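Local coordinates for glycoside hydrolase family protein (PDB 6Q2F) that probably releases terminal alpha-L-rhamnose from glycosides by hydrolysis, and binds a sodium ion, at residues A[468-471]-A[472-475]. Sequence-based numbering, arbitrary orientation.
Sequences DGEA and VREY
Glu-470 and Glu-474 meet one turn apart at the start of helix 469-487, and the side chain of Glu-474 is the one to follow outward. Its CB lies over the turn before it, 3.6 Å from Glu-470 O, the same carbonyl that accepts the backbone N-H of Glu-474. Because CG stands anti to the carbonyl carbon, with chi1 at -68°, the chain runs back toward the N-terminal end of the helix, and CG comes within 3.2 Å of Glu-470 OE2. Beyond CG the chain is extended; CD passes the same oxygen, and OE2 of Glu-474 finishes 2.7 Å from OE2 of Glu-470. Glu-470 reaches this point by bending at chi2 (63°), and the two carboxylate planes are turned 71° apart. Two carboxylate oxygens this close probably mean that one acid holds a proton, although both side chains are exposed and touch a neighbouring molecule in the crystal, which may influence the approach.

The same turn is capped by Asp-468: its OD1 accepts from Ala-471 N at 2.9 Å, approached from above the carboxylate plane, while its backbone O takes the N-H of Val-472 at 3.0 Å. Three more i-to-i+4 bonds follow, ending with Tyr-475 N to Ala-471 O.

Other faces of these first two turns are packed into the protein. Val-472 and Arg-473 pack on helix 543-575; NH1 of Arg-473 makes salt bridges to Glu-575 of that helix and to Glu-477, one turn further along its own. The ring of Tyr-475 meets that of Trp-143 with the planes nearly parallel, and its OH hydrogen-bonds to Ala-132 O, just beyond strand 127-131 of the closed eight-stranded parallel barrel, whose next strand, 497-502, follows helix 469-487.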
ATOM      1  N   ASP A 468      11.564   7.327 -17.677  1.00 31.41           N
ATOM      2  CA  ASP A 468      12.089   7.163 -19.032  1.00 27.96           C
ATOM      3  C   ASP A 468      11.595   5.840 -19.601  1.00 28.02           C
ATOM      4  O   ASP A 468      12.151   4.785 -19.289  1.00 27.93           O
ATOM      5  CB  ASP A 468      13.619   7.229 -19.032  1.00 32.60           C
ATOM      6  CG  ASP A 468      14.210   7.223 -20.438  1.00 42.65           C
ATOM      7  OD1 ASP A 468      13.875   6.329 -21.240  1.00 36.06           O
ATOM      8  OD2 ASP A 468      15.003   8.136 -20.747  1.00 68.03           O
ATOM      9  N   GLY A 469      10.582   5.913 -20.470  1.00 29.80           N
ATOM     10  CA  GLY A 469       9.936   4.699 -20.953  1.00 26.14           C
ATOM     11  C   GLY A 469      10.885   3.771 -21.696  1.00 30.12           C
ATOM     12  O   GLY A 469      10.806   2.544 -21.567  1.00 22.25           O
ATOM     13  N   GLU A 470      11.773   4.343 -22.519  1.00 27.83           N
ATOM     14  CA  GLU A 470      12.723   3.510 -23.241  1.00 28.64           C
ATOM     15  C   GLU A 470      13.652   2.770 -22.282  1.00 34.54           C
ATOM     16  O   GLU A 470      13.969   1.597 -22.498  1.00 26.58           O
ATOM     17  CB  GLU A 470      13.529   4.361 -24.224  1.00 27.44           C
ATOM     18  CG  GLU A 470      14.689   3.611 -24.859  1.00 29.65           C
ATOM     19  CD  GLU A 470      14.236   2.435 -25.712  1.00 33.85           C
ATOM     20  OE1 GLU A 470      13.054   2.418 -26.165  1.00 31.69           O
ATOM     21  OE2 GLU A 470      15.054   1.524 -25.932  1.00 33.16           O
ATOM     22  N   ALA A 471      14.131   3.449 -21.241  1.00 33.10           N
ATOM     23  CA  ALA A 471      15.053   2.808 -20.309  1.00 29.13           C
ATOM     24  C   ALA A 471      14.344   1.685 -19.553  1.00 28.13           C
ATOM     25  O   ALA A 471      14.896   0.590 -19.377  1.00 27.58           O
ATOM     26  CB  ALA A 471      15.614   3.844 -19.327  1.00 21.21           C
ATOM     27  N   VAL A 472      13.100   1.945 -19.132  1.00 23.79           N
ATOM     28  CA  VAL A 472      12.290   0.934 -18.464  1.00 26.86           C
ATOM     29  C   VAL A 472      12.109  -0.278 -19.366  1.00 29.24           C
ATOM     30  O   VAL A 472      12.276  -1.425 -18.930  1.00 27.26           O
ATOM     31  CB  VAL A 472      10.940   1.536 -18.033  1.00 19.78           C
ATOM     32  CG1 VAL A 472      10.020   0.422 -17.547  1.00 16.89           C
ATOM     33  CG2 VAL A 472      11.158   2.560 -16.926  1.00 19.40           C
ATOM     34  N   ARG A 473      11.812  -0.045 -20.649  1.00 27.31           N
ATOM     35  CA  ARG A 473      11.591  -1.146 -21.582  1.00 28.38           C
ATOM     36  C   ARG A 473      12.847  -1.978 -21.772  1.00 28.54           C
ATOM     37  O   ARG A 473      12.782  -3.212 -21.814  1.00 28.65           O
ATOM     38  CB  ARG A 473      11.122  -0.606 -22.930  1.00 23.56           C
ATOM     39  CG  ARG A 473      11.018  -1.666 -24.023  1.00 24.12           C
ATOM     40  CD  ARG A 473      10.418  -1.047 -25.309  1.00 21.23           C
ATOM     41  NE  ARG A 473       8.982  -0.818 -25.181  1.00 21.09           N
ATOM     42  CZ  ARG A 473       8.070  -1.754 -25.413  1.00 22.37           C
ATOM     43  NH1 ARG A 473       8.451  -2.974 -25.782  1.00 21.97           N
ATOM     44  NH2 ARG A 473       6.788  -1.465 -25.304  1.00 24.55           N
ATOM     45  N   GLU A 474      13.997  -1.316 -21.924  1.00 24.29           N
ATOM     46  CA  GLU A 474      15.254  -2.043 -22.057  1.00 28.95           C
ATOM     47  C   GLU A 474      15.539  -2.842 -20.798  1.00 25.47           C
ATOM     48  O   GLU A 474      15.928  -4.008 -20.868  1.00 26.01           O
ATOM     49  CB  GLU A 474      16.416  -1.083 -22.341  1.00 23.18           C
ATOM     50  CG  GLU A 474      16.379  -0.391 -23.697  1.00 33.04           C
ATOM     51  CD  GLU A 474      17.552   0.585 -23.880  1.00 42.48           C
ATOM     52  OE1 GLU A 474      18.513   0.510 -23.087  1.00 40.74           O
ATOM     53  OE2 GLU A 474      17.505   1.428 -24.805  1.00 47.11           O
ATOM     54  N   TYR A 475      15.351  -2.224 -19.632  1.00 25.79           N
ATOM     55  CA  TYR A 475      15.500  -2.966 -18.386  1.00 28.89           C
ATOM     56  C   TYR A 475      14.648  -4.235 -18.398  1.00 30.97           C
ATOM     57  O   TYR A 475      15.149  -5.335 -18.161  1.00 26.03           O
ATOM     58  CB  TYR A 475      15.128  -2.099 -17.177  1.00 26.09           C
ATOM     59  CG  TYR A 475      14.944  -2.975 -15.967  1.00 29.82           C
ATOM     60  CD1 TYR A 475      16.042  -3.407 -15.232  1.00 29.11           C
ATOM     61  CD2 TYR A 475      13.679  -3.427 -15.595  1.00 26.36           C
ATOM     62  CE1 TYR A 475      15.888  -4.233 -14.157  1.00 29.23           C
ATOM     63  CE2 TYR A 475      13.514  -4.276 -14.529  1.00 28.16           C
ATOM     64  CZ  TYR A 475      14.619  -4.665 -13.798  1.00 28.78           C
ATOM     65  OH  TYR A 475      14.450  -5.500 -12.729  1.00 26.06           O
TER